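Local atomic coordinates of Phthiocerol/phenolphthiocerol synthesis polyketide synthase type I PpsC (Mycobacterium tuberculosis, PDB entry 5NJI), a protein that probably dehydrates beta-hydroxyacyl intermediates through its dehydratase domain during polyketide chain assembly for phthiocerol and phenolphthiocerol lipids. Residues Thr117-Thr129 and Trp136-Glu148. The protein carries 1 engineered substitution. Sequence-based numbering, arbitrary orientation.
Sequences TGDEQRCQVEIRT and WTTHATATVARAE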
ATOM      1  N   THR A 117       9.365  12.093  13.680  1.00 18.06           N
ATOM      2  CA  THR A 117       9.544  13.409  14.271  1.00 19.58           C
ATOM      3  C   THR A 117       8.307  14.233  13.954  1.00 20.78           C
ATOM      4  O   THR A 117       7.599  13.958  12.989  1.00 21.45           O
ATOM      5  CB  THR A 117      10.784  14.112  13.726  1.00 22.16           C
ATOM      6  OG1 THR A 117      10.639  14.343  12.316  1.00 26.53           O
ATOM      7  CG2 THR A 117      12.024  13.262  13.965  1.00 24.17           C
ATOM      8  N   GLY A 118       8.034  15.243  14.780  1.00 22.80           N
ATOM      9  CA  GLY A 118       6.946  16.165  14.514  1.00 22.63           C
ATOM     10  C   GLY A 118       5.927  16.166  15.634  1.00 23.58           C
ATOM     11  O   GLY A 118       6.249  15.868  16.791  1.00 28.74           O
ATOM     12  N   ASP A 119       4.686  16.508  15.281  1.00 26.69           N
ATOM     13  CA  ASP A 119       3.640  16.698  16.276  1.00 29.29           C
ATOM     14  C   ASP A 119       2.328  16.154  15.724  1.00 26.74           C
ATOM     15  O   ASP A 119       2.280  15.579  14.631  1.00 31.06           O
ATOM     16  CB  ASP A 119       3.538  18.177  16.695  1.00 35.23           C
ATOM     17  CG  ASP A 119       3.107  19.104  15.561  1.00 41.92           C
ATOM     18  OD1 ASP A 119       2.484  18.654  14.577  1.00 34.36           O
ATOM     19  OD2 ASP A 119       3.393  20.315  15.663  1.00 48.34           O
ATOM     20  N   GLU A 120       1.316  16.331  16.532  1.00 33.94           N
ATOM     21  CA  GLU A 120       0.046  15.706  16.265  1.00 40.65           C
ATOM     22  C   GLU A 120      -0.711  16.282  15.076  1.00 36.70           C
ATOM     23  O   GLU A 120      -1.745  15.801  14.778  1.00 45.09           O
ATOM     24  CB  GLU A 120      -0.894  15.512  17.497  1.00 46.39           C
ATOM     25  CG  GLU A 120      -1.783  16.693  17.892  1.00 65.31           C
ATOM     26  CD  GLU A 120      -2.792  16.323  19.030  1.00 85.91           C
ATOM     27  OE1 GLU A 120      -4.027  16.573  18.969  1.00 89.49           O
ATOM     28  OE2 GLU A 120      -2.331  15.760  20.053  1.00 91.95           O
ATOM     29  N   GLN A 121      -0.198  17.329  14.459  1.00 35.90           N
ATOM     30  CA  GLN A 121      -0.769  17.941  13.268  1.00 29.86           C
ATOM     31  C   GLN A 121      -0.075  17.464  12.008  1.00 29.02           C
ATOM     32  O   GLN A 121      -0.734  17.246  10.985  1.00 30.10           O
ATOM     33  CB  GLN A 121      -0.657  19.469  13.337  1.00 36.19           C
ATOM     34  CG  GLN A 121      -1.503  20.111  14.414  1.00 45.93           C
ATOM     35  CD  GLN A 121      -2.947  19.701  14.318  1.00 51.01           C
ATOM     36  OE1 GLN A 121      -3.538  19.260  15.300  1.00 65.48           O
ATOM     37  NE2 GLN A 121      -3.525  19.825  13.127  1.00 51.22           N
ATOM     38  N   ARG A 122       1.247  17.331  12.066  1.00 31.19           N
ATOM     39  CA  ARG A 122       2.046  16.912  10.923  1.00 28.18           C
ATOM     40  C   ARG A 122       3.326  16.293  11.454  1.00 25.48           C
ATOM     41  O   ARG A 122       3.993  16.894  12.301  1.00 29.05           O
ATOM     42  CB  ARG A 122       2.370  18.094  10.008  1.00 37.10           C
ATOM     43  CG  ARG A 122       3.205  17.761   8.782  1.00 41.32           C
ATOM     44  CD  ARG A 122       3.279  18.959   7.852  1.00 56.57           C
ATOM     45  NE  ARG A 122       4.061  18.691   6.650  1.00 65.57           N
ATOM     46  CZ  ARG A 122       5.372  18.885   6.541  1.00 75.63           C
ATOM     47  NH1 ARG A 122       6.073  19.349   7.568  1.00 85.70           N
ATOM     48  NH2 ARG A 122       5.986  18.612   5.398  1.00 69.42           N
ATOM     49  N   CYS A 123       3.672  15.110  10.952  1.00 22.99           N
ATOM     50  CA  CYS A 123       4.867  14.416  11.411  1.00 23.33           C
ATOM     51  C   CYS A 123       5.545  13.737  10.222  1.00 20.10           C
ATOM     52  O   CYS A 123       4.947  13.544   9.163  1.00 20.52           O
ATOM     53  CB  CYS A 123       4.532  13.411  12.521  1.00 26.27           C
ATOM     54  SG  CYS A 123       3.402  12.110  12.041  1.00 25.54           S
ATOM     55  N   GLN A 124       6.832  13.435  10.390  1.00 19.00           N
ATOM     56  CA  GLN A 124       7.680  12.905   9.338  1.00 20.36           C
ATOM     57  C   GLN A 124       8.162  11.538   9.785  1.00 19.79           C
ATOM     58  O   GLN A 124       8.683  11.391  10.896  1.00 19.46           O
ATOM     59  CB  GLN A 124       8.891  13.819   9.044  1.00 26.83           C
ATOM     60  CG  GLN A 124       8.539  15.265   8.754  1.00 56.79           C
ATOM     61  CD  GLN A 124       8.003  15.467   7.353  1.00 72.87           C
ATOM     62  OE1 GLN A 124       8.066  14.567   6.514  1.00 80.81           O
ATOM     63  NE2 GLN A 124       7.470  16.654   7.092  1.00 69.98           N
ATOM     64  N   VAL A 125       7.993  10.548   8.923  1.00 18.73           N
ATOM     65  CA  VAL A 125       8.356   9.171   9.220  1.00 16.29           C
ATOM     66  C   VAL A 125       9.444   8.752   8.246  1.00 16.35           C
ATOM     67  O   VAL A 125       9.389   9.087   7.061  1.00 20.56           O
ATOM     68  CB  VAL A 125       7.123   8.252   9.117  1.00 16.62           C
ATOM     69  CG1 VAL A 125       7.504   6.785   9.287  1.00 20.46           C
ATOM     70  CG2 VAL A 125       6.081   8.640  10.139  1.00 18.31           C
ATOM     71  N   GLU A 126      10.444   8.029   8.745  1.00 14.92           N
ATOM     72  CA  GLU A 126      11.494   7.478   7.894  1.00 15.99           C
ATOM     73  C   GLU A 126      11.648   6.009   8.245  1.00 15.08           C
ATOM     74  O   GLU A 126      11.601   5.638   9.423  1.00 17.44           O
ATOM     75  CB  GLU A 126      12.819   8.250   8.044  1.00 18.95           C
ATOM     76  CG  GLU A 126      13.896   7.872   7.037  1.00 39.74           C
ATOM     77  CD  GLU A 126      14.905   8.990   6.810  1.00 53.02           C
ATOM     78  OE1 GLU A 126      14.664  10.128   7.280  1.00 45.76           O
ATOM     79  OE2 GLU A 126      15.939   8.724   6.158  1.00 53.12           O
ATOM     80  N   ILE A 127      11.778   5.165   7.219  1.00 15.38           N
ATOM     81  CA  ILE A 127      11.815   3.718   7.384  1.00 16.43           C
ATOM     82  C   ILE A 127      13.113   3.206   6.785  1.00 14.10           C
ATOM     83  O   ILE A 127      13.377   3.412   5.596  1.00 17.86           O
ATOM     84  CB  ILE A 127      10.601   3.046   6.724  1.00 16.68           C
ATOM     85  CG1 ILE A 127       9.333   3.519   7.422  1.00 17.44           C
ATOM     86  CG2 ILE A 127      10.725   1.519   6.783  1.00 19.69           C
ATOM     87  CD1 ILE A 127       8.078   3.177   6.669  1.00 19.07           C
ATOM     88  N   ARG A 128      13.911   2.612   7.618  1.00 17.08           N
ATOM     89  CA  ARG A 128      15.216   2.127   7.270  1.00 20.40           C
ATOM     90  C   ARG A 128      15.408   0.610   7.606  1.00 21.22           C
ATOM     91  O   ARG A 128      14.624   0.130   8.309  1.00 24.37           O
ATOM     92  CB  ARG A 128      16.290   2.885   8.116  1.00 19.69           C
ATOM     93  CG  ARG A 128      16.303   4.385   7.986  1.00 21.53           C
ATOM     94  CD  ARG A 128      17.183   5.099   9.058  1.00 23.07           C
ATOM     95  NE  ARG A 128      17.431   6.481   8.829  1.00 28.25           N
ATOM     96  CZ  ARG A 128      16.687   7.518   9.338  1.00 36.80           C
ATOM     97  NH1 ARG A 128      15.618   7.242  10.169  1.00 26.48           N
ATOM     98  NH2 ARG A 128      17.027   8.851   9.013  1.00 50.97           N
ATOM     99  N   THR A 129      16.462  -0.025   7.081  1.00 22.55           N
ATOM    100  CA  THR A 129      16.895  -1.372   7.529  1.00 27.08           C
ATOM    101  C   THR A 129      18.351  -1.178   8.151  1.00 43.44           C
ATOM    102  O   THR A 129      19.076  -0.334   7.650  1.00 27.08           O
ATOM    103  CB  THR A 129      16.924  -2.442   6.433  1.00 23.53           C
ATOM    104  OG1 THR A 129      17.710  -1.984   5.366  1.00 23.09           O
ATOM    105  CG2 THR A 129      15.465  -2.891   5.968  1.00 29.38           C
ATOM    106  N   TRP A 136      22.698   2.272   8.360  1.00 40.51           N
ATOM    107  CA  TRP A 136      21.299   2.128   7.970  1.00 42.84           C
ATOM    108  C   TRP A 136      21.122   2.521   6.507  1.00 35.37           C
ATOM    109  O   TRP A 136      21.868   3.345   5.977  1.00 39.71           O
ATOM    110  CB  TRP A 136      20.363   2.987   8.857  1.00 36.17           C
ATOM    111  CG  TRP A 136      20.324   2.582  10.306  1.00 29.69           C
ATOM    112  CD1 TRP A 136      19.464   1.692  10.903  1.00 23.17           C
ATOM    113  CD2 TRP A 136      21.200   3.053  11.339  1.00 27.76           C
ATOM    114  NE1 TRP A 136      19.758   1.595  12.256  1.00 28.61           N
ATOM    115  CE2 TRP A 136      20.822   2.418  12.537  1.00 26.51           C
ATOM    116  CE3 TRP A 136      22.261   3.964  11.359  1.00 28.68           C
ATOM    117  CZ2 TRP A 136      21.474   2.661  13.748  1.00 34.38           C
ATOM    118  CZ3 TRP A 136      22.915   4.198  12.561  1.00 46.76           C
ATOM    119  CH2 TRP A 136      22.513   3.553  13.739  1.00 41.94           C
ATOM    120  N   THR A 137      20.111   1.919   5.865  1.00 26.23           N
ATOM    121  CA  THR A 137      19.685   2.246   4.505  1.00 25.76           C
ATOM    122  C   THR A 137      18.238   2.722   4.558  1.00 24.04           C
ATOM    123  O   THR A 137      17.405   2.052   5.166  1.00 23.38           O
ATOM    124  CB  THR A 137      19.752   1.015   3.591  1.00 30.49           C
ATOM    125  OG1 THR A 137      21.102   0.575   3.458  1.00 34.98           O
ATOM    126  CG2 THR A 137      19.164   1.297   2.205  1.00 36.29           C
ATOM    127  N   THR A 138      17.934   3.838   3.897  1.00 26.14           N
ATOM    128  CA  THR A 138      16.576   4.386   3.892  1.00 24.54           C
ATOM    129  C   THR A 138      15.744   3.778   2.765  1.00 20.84           C
ATOM    130  O   THR A 138      16.146   3.819   1.600  1.00 26.18           O
ATOM    131  CB  THR A 138      16.611   5.906   3.739  1.00 24.58           C
ATOM    132  OG1 THR A 138      17.293   6.488   4.864  1.00 25.61           O
ATOM    133  CG2 THR A 138      15.207   6.471   3.666  1.00 25.16           C
ATOM    134  N   HIS A 139      14.579   3.229   3.112  1.00 16.27           N
ATOM    135  CA  HIS A 139      13.704   2.622   2.120  1.00 17.37           C
ATOM    136  C   HIS A 139      12.517   3.484   1.768  1.00 16.31           C
ATOM    137  O   HIS A 139      12.051   3.436   0.628  1.00 18.34           O
ATOM    138  CB  HIS A 139      13.212   1.257   2.611  1.00 19.03           C
ATOM    139  CG  HIS A 139      14.314   0.264   2.728  1.00 18.63           C
ATOM    140  ND1 HIS A 139      14.842  -0.387   1.636  1.00 18.88           N
ATOM    141  CD2 HIS A 139      15.034  -0.146   3.798  1.00 21.63           C
ATOM    142  CE1 HIS A 139      15.839  -1.163   2.027  1.00 20.06           C
ATOM    143  NE2 HIS A 139      15.970  -1.040   3.336  1.00 22.27           N
ATOM    144  N   ALA A 140      12.003   4.265   2.709  1.00 17.15           N
ATOM    145  CA  ALA A 140      10.828   5.071   2.455  1.00 18.68           C
ATOM    146  C   ALA A 140      10.817   6.225   3.436  1.00 18.55           C
ATOM    147  O   ALA A 140      11.354   6.127   4.535  1.00 16.98           O
ATOM    148  CB  ALA A 140       9.538   4.250   2.584  1.00 20.35           C
ATOM    149  N   THR A 141      10.188   7.317   3.016  1.00 17.28           N
ATOM    150  CA  THR A 141       9.900   8.453   3.870  1.00 19.30           C
ATOM    151  C   THR A 141       8.444   8.817   3.678  1.00 22.99           C
ATOM    152  O   THR A 141       7.882   8.586   2.605  1.00 22.39           O
ATOM    153  CB  THR A 141      10.770   9.669   3.542  1.00 22.04           C
ATOM    154  OG1 THR A 141      10.603  10.017   2.163  1.00 23.64           O
ATOM    155  CG2 THR A 141      12.216   9.370   3.804  1.00 21.89           C
ATOM    156  N   ALA A 142       7.819   9.365   4.722  1.00 18.52           N
ATOM    157  CA  ALA A 142       6.421   9.751   4.601  1.00 17.87           C
ATOM    158  C   ALA A 142       6.138  10.995   5.425  1.00 20.90           C
ATOM    159  O   ALA A 142       6.707  11.201   6.497  1.00 20.12           O
ATOM    160  CB  ALA A 142       5.464   8.649   5.044  1.00 16.47           C
ATOM    161  N   THR A 143       5.256  11.833   4.901  1.00 16.64           N
ATOM    162  CA  THR A 143       4.671  12.918   5.672  1.00 19.35           C
ATOM    163  C   THR A 143       3.244  12.529   6.025  1.00 23.31           C
ATOM    164  O   THR A 143       2.426  12.256   5.134  1.00 20.82           O
ATOM    165  CB  THR A 143       4.706  14.229   4.893  1.00 22.67           C
ATOM    166  OG1 THR A 143       6.060  14.575   4.606  1.00 29.08           O
ATOM    167  CG2 THR A 143       4.078  15.332   5.714  1.00 27.02           C
ATOM    168  N   VAL A 144       2.949  12.504   7.318  1.00 19.42           N
ATOM    169  CA  VAL A 144       1.641  12.136   7.839  1.00 20.27           C
ATOM    170  C   VAL A 144       1.009  13.364   8.475  1.00 19.71           C
ATOM    171  O   VAL A 144       1.680  14.134   9.170  1.00 21.91           O
ATOM    172  CB  VAL A 144       1.750  10.988   8.860  1.00 19.12           C
ATOM    173  CG1 VAL A 144       0.402  10.627   9.445  1.00 23.71           C
ATOM    174  CG2 VAL A 144       2.408   9.762   8.220  1.00 18.27           C
ATOM    175  N   ALA A 145      -0.288  13.546   8.242  1.00 18.07           N
ATOM    176  CA  ALA A 145      -0.984  14.725   8.730  1.00 22.61           C
ATOM    177  C   ALA A 145      -2.360  14.313   9.231  1.00 21.14           C
ATOM    178  O   ALA A 145      -2.854  13.223   8.945  1.00 20.52           O
ATOM    179  CB  ALA A 145      -1.091  15.799   7.637  1.00 25.39           C
ATOM    180  N   ARG A 146      -2.988  15.195  10.000  1.00 23.61           N
ATOM    181  CA  ARG A 146      -4.354  14.938  10.422  1.00 23.80           C
ATOM    182  C   ARG A 146      -5.274  14.767   9.217  1.00 24.18           C
ATOM    183  O   ARG A 146      -5.143  15.462   8.208  1.00 24.83           O
ATOM    184  CB  ARG A 146      -4.860  16.080  11.314  1.00 28.18           C
ATOM    185  CG  ARG A 146      -4.257  16.099  12.720  1.00 45.01           C
ATOM    186  CD  ARG A 146      -4.683  14.889  13.555  1.00 49.94           C
ATOM    187  NE  ARG A 146      -5.834  15.167  14.410  1.00 67.98           N
ATOM    188  CZ  ARG A 146      -5.761  15.511  15.695  1.00 71.94           C
ATOM    189  NH1 ARG A 146      -4.585  15.627  16.301  1.00 70.21           N
ATOM    190  NH2 ARG A 146      -6.872  15.743  16.380  1.00 70.72           N
ATOM    191  N   ALA A 147      -6.184  13.806   9.328  1.00 24.63           N
ATOM    192  CA  ALA A 147      -7.056  13.424   8.224  1.00 22.72           C
ATOM    193  C   ALA A 147      -7.975  14.566   7.819  1.00 27.44           C
ATOM    194  O   ALA A 147      -8.523  15.278   8.664  1.00 28.99           O
ATOM    195  CB  ALA A 147      -7.902  12.232   8.634  1.00 21.40           C
ATOM    196  N   GLU A 148      -8.144  14.713   6.534  1.00 27.22           N
ATOM    197  CA  GLU A 148      -9.214  15.521   5.951  1.00 27.78           C
ATOM    198  C   GLU A 148     -10.472  14.670   5.813  1.00 26.07           C
ATOM    199  O   GLU A 148     -10.413  13.580   5.223  1.00 29.45           O
ATOM    200  CB  GLU A 148      -8.799  16.047   4.591  1.00 37.16           C
ATOM    201  CG  GLU A 148      -7.653  17.045   4.619  1.00 54.47           C
ATOM    202  CD  GLU A 148      -7.127  17.388   3.231  1.00 67.12           C
ATOM    203  OE1 GLU A 148      -7.237  16.540   2.317  1.00 65.25           O
ATOM    204  OE2 GLU A 148      -6.603  18.508   3.054  1.00 69.50           O
TER
HETATM  205  O   HOH W   1      19.541   5.777   6.364  1.00 35.58           O
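Arg146 reaches back over the turn that precedes strand 122-129 and grips Glu120 twice with a single nitrogen. NH1 lies 2.9 Å from Glu120 OE1, a salt bridge in the guanidinium plane but above that of the carboxylate, and also donates to Glu120 O. Bends at chi2 and chi3 (-66° and -96°) fold the arginine onto this turn, while its backbone N bonds to Gln121 O. Asp119 OD1 accepts from Gln121 N, closing an Asx turn, and from Arg122 N, which extends it to an Asx motif.

At the other end of the hairpin, Thr129 OG1 and His139 NE2 share a hydrogen bond of 2.8 Å at the edge of the imidazole; His139 ND1 is occupied by Gln102 O. On the opposite face, Thr138 OG1 donates to the anti lone pair of Glu126 OE2 (2.9 Å) and accepts from a water. The Glu126 carboxylate lies over one face of the Arg128 guanidinium, offset toward its rim, an attraction of charges alone; Arg128 NH1 bonds to Thr115. Further along, Thr143 OG1 donates to Gln124 OE1 (2.8 Å), and the side chain of Thr141 is about 6 Å from the bound dodecenoyl-CoA.

The antiparallel pairing runs from Arg122-Ala145 to Ile127-Ala140, then slips by one residue, resuming at Arg128-Thr138: a classic beta bulge sets His139 and Ala140 against the single Ile127. From Cys123 to Ile127 the buried face is apolar, with Val125 against Ala142 and Cys123 SG 3.8 Å from Val144 CB.

Helix 70-84 covers part of that face, Tyr73 touching Ile127, His139 and Ala140, consistent with the double hot-dog fold of polyketide synthase dehydratases. Strand 110-118 pairs with strand 122-130, and strand 93-100 with strand 136-146.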